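Local coordinates for uncharacterized protein Atu1656 (Agrobacterium tumefaciens, PDB 2OJH) that is of unknown function but folds into a six-bladed beta-propeller and belongs to the TolB family, at residues M197-V202 with Q252-D257; V231-Y236 with G259-L264. All blocks are in the same frame, centred on the assembly; numbering follows the deposited sequence.

Contact 1. Residues M197-V202 with Q252-D257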
HETATM    1  N   MSE A 197     -12.906  -9.364  -5.922  1.00 38.68           N
HETATM    2  CA  MSE A 197     -12.422  -8.110  -5.377  1.00 38.13           C
HETATM    3  C   MSE A 197     -12.696  -6.984  -6.400  1.00 37.36           C
HETATM    4  O   MSE A 197     -12.391  -7.133  -7.597  1.00 38.04           O
HETATM    5  CB  MSE A 197     -10.939  -8.186  -5.036  1.00 39.58           C
HETATM    6  CG  MSE A 197     -10.603  -8.920  -3.728  1.00 41.97           C
HETATM    7 SE   MSE A 197     -11.574  -8.191  -2.196  0.80 53.34          SE
HETATM    8  CE  MSE A 197     -10.318  -8.249  -0.719  1.00 43.42           C
ATOM      9  N   GLN A 198     -13.335  -5.908  -5.928  1.00 35.65           N
ATOM     10  CA  GLN A 198     -13.600  -4.678  -6.689  1.00 33.83           C
ATOM     11  C   GLN A 198     -13.233  -3.496  -5.824  1.00 33.84           C
ATOM     12  O   GLN A 198     -13.213  -3.626  -4.575  1.00 35.37           O
ATOM     13  CB  GLN A 198     -15.068  -4.562  -7.019  1.00 33.49           C
ATOM     14  CG  GLN A 198     -15.601  -5.778  -7.779  1.00 31.81           C
ATOM     15  CD  GLN A 198     -15.215  -5.769  -9.251  1.00 35.12           C
ATOM     16  OE1 GLN A 198     -16.023  -5.415 -10.088  1.00 33.49           O
ATOM     17  NE2 GLN A 198     -13.985  -6.162  -9.562  1.00 36.50           N
ATOM     18  N   ILE A 199     -12.960  -2.357  -6.465  1.00 32.84           N
ATOM     19  CA  ILE A 199     -12.640  -1.137  -5.722  1.00 34.13           C
ATOM     20  C   ILE A 199     -13.922  -0.465  -5.257  1.00 33.35           C
ATOM     21  O   ILE A 199     -14.892  -0.310  -6.026  1.00 31.98           O
ATOM     22  CB  ILE A 199     -11.730  -0.127  -6.503  1.00 34.27           C
ATOM     23  CG1 ILE A 199     -10.517  -0.839  -7.126  1.00 33.09           C
ATOM     24  CG2 ILE A 199     -11.328   1.009  -5.579  1.00 34.37           C
ATOM     25  CD1 ILE A 199      -9.706  -1.660  -6.166  1.00 35.70           C
ATOM     26  N   TRP A 200     -13.908  -0.108  -3.972  1.00 32.78           N
ATOM     27  CA  TRP A 200     -14.989   0.630  -3.334  1.00 34.12           C
ATOM     28  C   TRP A 200     -14.365   1.841  -2.636  1.00 34.81           C
ATOM     29  O   TRP A 200     -13.135   1.928  -2.484  1.00 35.68           O
ATOM     30  CB  TRP A 200     -15.717  -0.251  -2.305  1.00 32.89           C
ATOM     31  CG  TRP A 200     -16.618  -1.330  -2.925  1.00 32.85           C
ATOM     32  CD1 TRP A 200     -16.220  -2.475  -3.567  1.00 33.25           C
ATOM     33  CD2 TRP A 200     -18.034  -1.346  -2.926  1.00 33.35           C
ATOM     34  NE1 TRP A 200     -17.319  -3.210  -3.983  1.00 33.38           N
ATOM     35  CE2 TRP A 200     -18.449  -2.531  -3.602  1.00 32.70           C
ATOM     36  CE3 TRP A 200     -19.010  -0.470  -2.431  1.00 34.25           C
ATOM     37  CZ2 TRP A 200     -19.779  -2.849  -3.790  1.00 34.22           C
ATOM     38  CZ3 TRP A 200     -20.343  -0.789  -2.627  1.00 33.86           C
ATOM     39  CH2 TRP A 200     -20.719  -1.974  -3.294  1.00 34.64           C
ATOM     40  N   ARG A 201     -15.202   2.796  -2.256  1.00 35.82           N
ATOM     41  CA  ARG A 201     -14.745   3.856  -1.379  1.00 35.98           C
ATOM     42  C   ARG A 201     -15.757   4.153  -0.273  1.00 36.57           C
ATOM     43  O   ARG A 201     -16.949   4.087  -0.495  1.00 35.16           O
ATOM     44  CB  ARG A 201     -14.378   5.117  -2.176  1.00 36.78           C
ATOM     45  CG  ARG A 201     -15.531   5.794  -2.897  1.00 37.04           C
ATOM     46  CD  ARG A 201     -15.059   7.091  -3.538  1.00 36.43           C
ATOM     47  NE  ARG A 201     -16.181   7.898  -3.994  1.00 38.94           N
ATOM     48  CZ  ARG A 201     -16.074   9.066  -4.621  1.00 41.22           C
ATOM     49  NH1 ARG A 201     -17.179   9.709  -4.985  1.00 40.18           N
ATOM     50  NH2 ARG A 201     -14.879   9.589  -4.885  1.00 40.25           N
ATOM     51  N   VAL A 202     -15.251   4.467   0.923  1.00 37.17           N
ATOM     52  CA  VAL A 202     -16.102   4.795   2.063  1.00 37.75           C
ATOM     53  C   VAL A 202     -15.729   6.192   2.569  1.00 38.12           C
ATOM     54  O   VAL A 202     -14.553   6.569   2.522  1.00 38.15           O
ATOM     55  CB  VAL A 202     -15.976   3.725   3.213  1.00 38.07           C
ATOM     56  CG1 VAL A 202     -14.538   3.644   3.784  1.00 36.87           C
ATOM     57  CG2 VAL A 202     -17.007   3.980   4.317  1.00 38.37           C
ATOM     58  N   GLN A 252      -3.306  -0.902 -13.555  1.00 35.67           N
ATOM     59  CA  GLN A 252      -4.385  -0.130 -14.104  1.00 35.97           C
ATOM     60  C   GLN A 252      -4.397   1.265 -13.540  1.00 35.21           C
ATOM     61  O   GLN A 252      -3.879   1.510 -12.449  1.00 35.11           O
ATOM     62  CB  GLN A 252      -5.731  -0.762 -13.738  1.00 36.28           C
ATOM     63  CG  GLN A 252      -5.874  -2.215 -14.069  1.00 38.25           C
ATOM     64  CD  GLN A 252      -6.157  -2.421 -15.516  1.00 41.10           C
ATOM     65  OE1 GLN A 252      -5.244  -2.633 -16.291  1.00 45.44           O
ATOM     66  NE2 GLN A 252      -7.421  -2.323 -15.908  1.00 42.31           N
ATOM     67  N   LEU A 253      -5.042   2.164 -14.279  1.00 35.24           N
ATOM     68  CA  LEU A 253      -5.248   3.531 -13.830  1.00 35.86           C
ATOM     69  C   LEU A 253      -6.670   3.932 -14.200  1.00 35.79           C
ATOM     70  O   LEU A 253      -7.198   3.503 -15.250  1.00 35.27           O
ATOM     71  CB  LEU A 253      -4.245   4.480 -14.508  1.00 36.32           C
ATOM     72  CG  LEU A 253      -4.027   5.887 -13.924  1.00 35.41           C
ATOM     73  CD1 LEU A 253      -3.240   5.811 -12.668  1.00 32.58           C
ATOM     74  CD2 LEU A 253      -3.294   6.837 -14.916  1.00 36.10           C
HETATM   75  N   MSE A 254      -7.283   4.735 -13.332  1.00 36.12           N
HETATM   76  CA  MSE A 254      -8.610   5.304 -13.590  1.00 38.42           C
HETATM   77  C   MSE A 254      -8.794   6.657 -12.897  1.00 37.40           C
HETATM   78  O   MSE A 254      -8.016   7.022 -12.011  1.00 37.10           O
HETATM   79  CB  MSE A 254      -9.672   4.345 -13.072  1.00 37.78           C
HETATM   80  CG  MSE A 254      -9.621   4.217 -11.557  1.00 38.33           C
HETATM   81 SE   MSE A 254     -10.816   2.821 -10.907  1.00 45.79          SE
HETATM   82  CE  MSE A 254     -10.181   2.754  -9.069  1.00 35.33           C
ATOM     83  N   ASP A 255      -9.851   7.370 -13.289  1.00 37.92           N
ATOM     84  CA  ASP A 255     -10.268   8.622 -12.628  1.00 38.20           C
ATOM     85  C   ASP A 255     -10.750   8.322 -11.196  1.00 38.53           C
ATOM     86  O   ASP A 255     -11.118   7.174 -10.892  1.00 37.51           O
ATOM     87  CB  ASP A 255     -11.398   9.298 -13.434  1.00 38.78           C
ATOM     88  CG  ASP A 255     -10.961   9.739 -14.841  1.00 39.55           C
ATOM     89  OD1 ASP A 255      -9.748   9.918 -15.076  1.00 40.92           O
ATOM     90  OD2 ASP A 255     -11.836   9.920 -15.727  1.00 42.07           O
HETATM   91  N   MSE A 256     -10.750   9.331 -10.315  1.00 38.76           N
HETATM   92  CA  MSE A 256     -11.297   9.172  -8.949  1.00 40.16           C
HETATM   93  C   MSE A 256     -12.688   8.521  -8.880  1.00 39.43           C
HETATM   94  O   MSE A 256     -12.999   7.810  -7.922  1.00 39.27           O
HETATM   95  CB  MSE A 256     -11.409  10.509  -8.231  1.00 41.67           C
HETATM   96  CG  MSE A 256     -10.136  11.218  -7.998  1.00 44.88           C
HETATM   97 SE   MSE A 256      -8.824  10.175  -7.016  0.80 60.06          SE
HETATM   98  CE  MSE A 256      -9.608  10.139  -5.293  1.00 41.35           C
ATOM     99  N   ASP A 257     -13.536   8.790  -9.871  1.00 39.00           N
ATOM    100  CA  ASP A 257     -14.913   8.301  -9.836  1.00 38.08           C
ATOM    101  C   ASP A 257     -15.025   6.968 -10.550  1.00 37.89           C
ATOM    102  O   ASP A 257     -16.131   6.450 -10.749  1.00 37.41           O
ATOM    103  CB  ASP A 257     -15.895   9.333 -10.438  1.00 38.64           C
ATOM    104  CG  ASP A 257     -15.682   9.560 -11.929  1.00 40.38           C
ATOM    105  OD1 ASP A 257     -14.649   9.126 -12.471  1.00 39.70           O
ATOM    106  OD2 ASP A 257     -16.560  10.179 -12.571  1.00 42.36           O
TER
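The segments carrying I199 and M254 run in broadly the same sense and draw together toward their later residues, where the CA atoms of R201 and D257 come within 9.6 Å. That spacing is too wide for directly paired strands, the two belong to different sheets, and no hydrogen bond links them; side chains must bridge the gap. I199 and M254, a selenomethionine in the crystal, do so on the buried side. M254 leaves its strand with CG tucked over the main chain (chi1 66°) and then stretches out fully, which carries its terminal methyl across to the strand of I199. There CE lies against the branch point of I199, 4.1 Å from CG2 and equally 4.1 Å from CG1, the two side chains meeting at a slant. The fit is purely apolar, and I212 and T213 also touch M254.

Toward the later residues of both segments the chemistry turns polar. R201 reaches over on a straight side chain, bringing NH2 to 4.0 Å from M256 O, too far for a direct bond. The Y188 hydroxyl hydrogen-bonds to both atoms and so mediates between them, while R201 also forms a salt bridge with E210 and a cation-pi contact with W186. The arginine head is thus held mainly by its own blade. At the other end, Q198 turns back on its own segment: NE2 donates to M197 O at 2.7 Å with a nearly straight N-H...O angle of 172°, and OE1 accepts from R211 and S215, so both ends of the amide are held and its rotation is fixed.

Joining third strands of successive four-stranded blades, 198-203 and 247-255, through a selenomethionine methyl laid on an isoleucine, with an arginine reaching across beyond it, is the face-to-face blade packing of a beta-propeller.

Contact 2. Residues V231-Y236 with G259-L264; sequences VVFVSY and GNVETL
Within a single propeller blade, the second strand and the outermost strand flank the third, and V232, F233, V261 and L264 meet around that intervening strand. Residues 231-236 belong to strand 230-237, while 259-264 form the turn and the start of strand 262-267. The closest CA atoms, of V232 and L264, are 9.1 Å apart, as expected when one strand, 247-255, separates them. The two segments share no hydrogen bond, and the contact consists of two small apolar touches.

F233 makes the closer one. Its first torsion (chi1 65°) sets the ring over its own backbone, and from there the ring extends toward the beginning of the outer segment. CZ, the far corner of the ring, stands 4.1 Å from V261 CG1. That methyl comes in nearly level with the ring, so the touch is edge-on and not a CH-pi contact over the face; the two side chains are roughly perpendicular. V261 offers this branch because CG1 is anti to its backbone N (chi1 -177°), and it touches the far end of the buried phenylalanine from an exposed position.

V232, the neighbour of F233 along the strand, turns to the other face of the sheet. There its CG2 comes to 4.5 Å from L264 CD1, a looser methyl-to-methyl touch, with the leucine pointing inward from the outer strand and its chain extended to one branch.

The blade's two faces are therefore engaged differently. F233 packs on Q252 and M254 of the middle strand and on D219 of the innermost strand 217-224, whereas V232 and L264 both rest on F286 of strand 285-291, which places their contact against the following part of the propeller.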
ATOM      1  N   VAL A 231      -6.404   7.106  -9.725  1.00 36.23           N
ATOM      2  CA  VAL A 231      -6.148   5.981  -8.832  1.00 35.11           C
ATOM      3  C   VAL A 231      -5.418   4.901  -9.638  1.00 35.40           C
ATOM      4  O   VAL A 231      -5.902   4.491 -10.717  1.00 34.45           O
ATOM      5  CB  VAL A 231      -7.509   5.385  -8.313  1.00 34.91           C
ATOM      6  CG1 VAL A 231      -7.290   4.081  -7.528  1.00 34.23           C
ATOM      7  CG2 VAL A 231      -8.276   6.440  -7.464  1.00 31.44           C
ATOM      8  N   VAL A 232      -4.304   4.409  -9.088  1.00 34.87           N
ATOM      9  CA  VAL A 232      -3.573   3.268  -9.674  1.00 34.99           C
ATOM     10  C   VAL A 232      -3.919   2.009  -8.851  1.00 35.01           C
ATOM     11  O   VAL A 232      -4.182   2.091  -7.643  1.00 35.15           O
ATOM     12  CB  VAL A 232      -2.013   3.548  -9.705  1.00 35.27           C
ATOM     13  CG1 VAL A 232      -1.438   3.582  -8.312  1.00 34.78           C
ATOM     14  CG2 VAL A 232      -1.261   2.525 -10.556  1.00 35.69           C
ATOM     15  N   PHE A 233      -3.927   0.846  -9.490  1.00 34.26           N
ATOM     16  CA  PHE A 233      -4.306  -0.380  -8.805  1.00 34.40           C
ATOM     17  C   PHE A 233      -3.875  -1.547  -9.684  1.00 34.31           C
ATOM     18  O   PHE A 233      -3.409  -1.330 -10.804  1.00 33.18           O
ATOM     19  CB  PHE A 233      -5.816  -0.416  -8.452  1.00 34.53           C
ATOM     20  CG  PHE A 233      -6.747  -0.448  -9.655  1.00 35.14           C
ATOM     21  CD1 PHE A 233      -7.083   0.724 -10.303  1.00 35.43           C
ATOM     22  CD2 PHE A 233      -7.338  -1.634 -10.071  1.00 34.83           C
ATOM     23  CE1 PHE A 233      -7.964   0.709 -11.394  1.00 34.70           C
ATOM     24  CE2 PHE A 233      -8.204  -1.660 -11.191  1.00 33.24           C
ATOM     25  CZ  PHE A 233      -8.501  -0.496 -11.834  1.00 32.66           C
ATOM     26  N   VAL A 234      -3.939  -2.761  -9.144  1.00 34.14           N
ATOM     27  CA  VAL A 234      -3.585  -3.968  -9.898  1.00 34.50           C
ATOM     28  C   VAL A 234      -4.844  -4.794 -10.164  1.00 35.00           C
ATOM     29  O   VAL A 234      -5.661  -4.946  -9.267  1.00 35.38           O
ATOM     30  CB  VAL A 234      -2.624  -4.834  -9.103  1.00 35.58           C
ATOM     31  CG1 VAL A 234      -2.391  -6.190  -9.778  1.00 31.64           C
ATOM     32  CG2 VAL A 234      -1.279  -4.110  -8.889  1.00 34.28           C
ATOM     33  N   SER A 235      -4.969  -5.363 -11.362  1.00 35.11           N
ATOM     34  CA  SER A 235      -6.057  -6.298 -11.715  1.00 36.02           C
ATOM     35  C   SER A 235      -5.500  -7.703 -11.951  1.00 35.44           C
ATOM     36  O   SER A 235      -4.668  -7.899 -12.842  1.00 35.05           O
ATOM     37  CB  SER A 235      -6.781  -5.852 -12.993  1.00 36.77           C
ATOM     38  OG  SER A 235      -7.690  -4.790 -12.716  1.00 39.81           O
ATOM     39  N   TYR A 236      -5.938  -8.672 -11.145  1.00 35.11           N
ATOM     40  CA  TYR A 236      -5.592 -10.071 -11.366  1.00 35.78           C
ATOM     41  C   TYR A 236      -6.652 -10.670 -12.271  1.00 36.78           C
ATOM     42  O   TYR A 236      -7.740 -10.116 -12.357  1.00 36.89           O
ATOM     43  CB  TYR A 236      -5.697 -10.826 -10.073  1.00 35.64           C
ATOM     44  CG  TYR A 236      -4.592 -10.622  -9.064  1.00 33.93           C
ATOM     45  CD1 TYR A 236      -3.476 -11.468  -9.039  1.00 34.22           C
ATOM     46  CD2 TYR A 236      -4.689  -9.638  -8.122  1.00 35.20           C
ATOM     47  CE1 TYR A 236      -2.469 -11.310  -8.060  1.00 31.86           C
ATOM     48  CE2 TYR A 236      -3.685  -9.468  -7.153  1.00 34.09           C
ATOM     49  CZ  TYR A 236      -2.582 -10.328  -7.138  1.00 35.69           C
ATOM     50  OH  TYR A 236      -1.579 -10.188  -6.152  1.00 36.02           O
ATOM     51  N   GLY A 259     -14.068   6.358 -13.628  1.00 36.39           N
ATOM     52  CA  GLY A 259     -14.136   6.530 -15.076  1.00 35.85           C
ATOM     53  C   GLY A 259     -12.781   6.324 -15.724  1.00 36.11           C
ATOM     54  O   GLY A 259     -11.728   6.372 -15.035  1.00 35.42           O
ATOM     55  N   ASN A 260     -12.813   6.058 -17.030  1.00 36.15           N
ATOM     56  CA  ASN A 260     -11.613   5.943 -17.888  1.00 37.35           C
ATOM     57  C   ASN A 260     -10.564   4.960 -17.376  1.00 37.24           C
ATOM     58  O   ASN A 260      -9.384   5.304 -17.225  1.00 36.38           O
ATOM     59  CB  ASN A 260     -10.979   7.321 -18.121  1.00 38.03           C
ATOM     60  CG  ASN A 260     -11.869   8.232 -18.958  1.00 41.40           C
ATOM     61  OD1 ASN A 260     -12.189   7.920 -20.115  1.00 45.66           O
ATOM     62  ND2 ASN A 260     -12.288   9.359 -18.375  1.00 42.91           N
ATOM     63  N   VAL A 261     -11.000   3.731 -17.107  1.00 36.86           N
ATOM     64  CA  VAL A 261     -10.067   2.700 -16.655  1.00 36.73           C
ATOM     65  C   VAL A 261      -9.163   2.347 -17.836  1.00 36.53           C
ATOM     66  O   VAL A 261      -9.636   2.149 -18.962  1.00 35.23           O
ATOM     67  CB  VAL A 261     -10.791   1.440 -16.158  1.00 37.03           C
ATOM     68  CG1 VAL A 261      -9.784   0.429 -15.633  1.00 37.31           C
ATOM     69  CG2 VAL A 261     -11.777   1.801 -15.056  1.00 37.92           C
ATOM     70  N   GLU A 262      -7.861   2.301 -17.593  1.00 35.85           N
ATOM     71  CA  GLU A 262      -6.929   1.893 -18.634  1.00 36.74           C
ATOM     72  C   GLU A 262      -5.858   0.987 -18.054  1.00 36.36           C
ATOM     73  O   GLU A 262      -5.571   1.049 -16.857  1.00 36.49           O
ATOM     74  CB  GLU A 262      -6.300   3.114 -19.314  1.00 36.72           C
ATOM     75  CG  GLU A 262      -5.461   4.004 -18.385  1.00 37.60           C
ATOM     76  CD  GLU A 262      -5.045   5.301 -19.065  1.00 39.22           C
ATOM     77  OE1 GLU A 262      -4.417   5.224 -20.149  1.00 43.88           O
ATOM     78  OE2 GLU A 262      -5.361   6.390 -18.536  1.00 41.30           O
ATOM     79  N   THR A 263      -5.273   0.155 -18.907  1.00 36.15           N
ATOM     80  CA  THR A 263      -4.091  -0.633 -18.533  1.00 35.97           C
ATOM     81  C   THR A 263      -2.852   0.176 -18.850  1.00 35.27           C
ATOM     82  O   THR A 263      -2.611   0.543 -20.001  1.00 35.18           O
ATOM     83  CB  THR A 263      -4.058  -1.981 -19.285  1.00 36.46           C
ATOM     84  OG1 THR A 263      -5.253  -2.699 -18.969  1.00 39.63           O
ATOM     85  CG2 THR A 263      -2.869  -2.824 -18.857  1.00 36.29           C
ATOM     86  N   LEU A 264      -2.077   0.506 -17.828  1.00 33.42           N
ATOM     87  CA  LEU A 264      -0.827   1.193 -18.052  1.00 33.06           C
ATOM     88  C   LEU A 264       0.189   0.205 -18.635  1.00 34.83           C
ATOM     89  O   LEU A 264       0.819   0.492 -19.654  1.00 35.13           O
ATOM     90  CB  LEU A 264      -0.314   1.809 -16.735  1.00 32.65           C
ATOM     91  CG  LEU A 264      -1.233   2.900 -16.213  1.00 31.47           C
ATOM     92  CD1 LEU A 264      -0.615   3.498 -14.895  1.00 30.40           C
ATOM     93  CD2 LEU A 264      -1.495   4.010 -17.235  1.00 30.23           C
TER

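In the fold
Contact 1 joins two successive blades, whereas contact 2 lies inside one of them; strand 247-255 links the two, supplying one side of contact 1 and separating the segments of contact 2. Their centres are 8 Å apart. Both combine buried side chains with more accessible ones, but contact 1 adds a polar, hydroxyl-mediated end to its apolar touch, and contact 2 is apolar throughout and ends at an exposed valine. Probable hydrogen bonds tie the shared strand to its outer neighbour: L253 O to E262 N and Q252 OE1 to T263 OG1, each 2.7 Å.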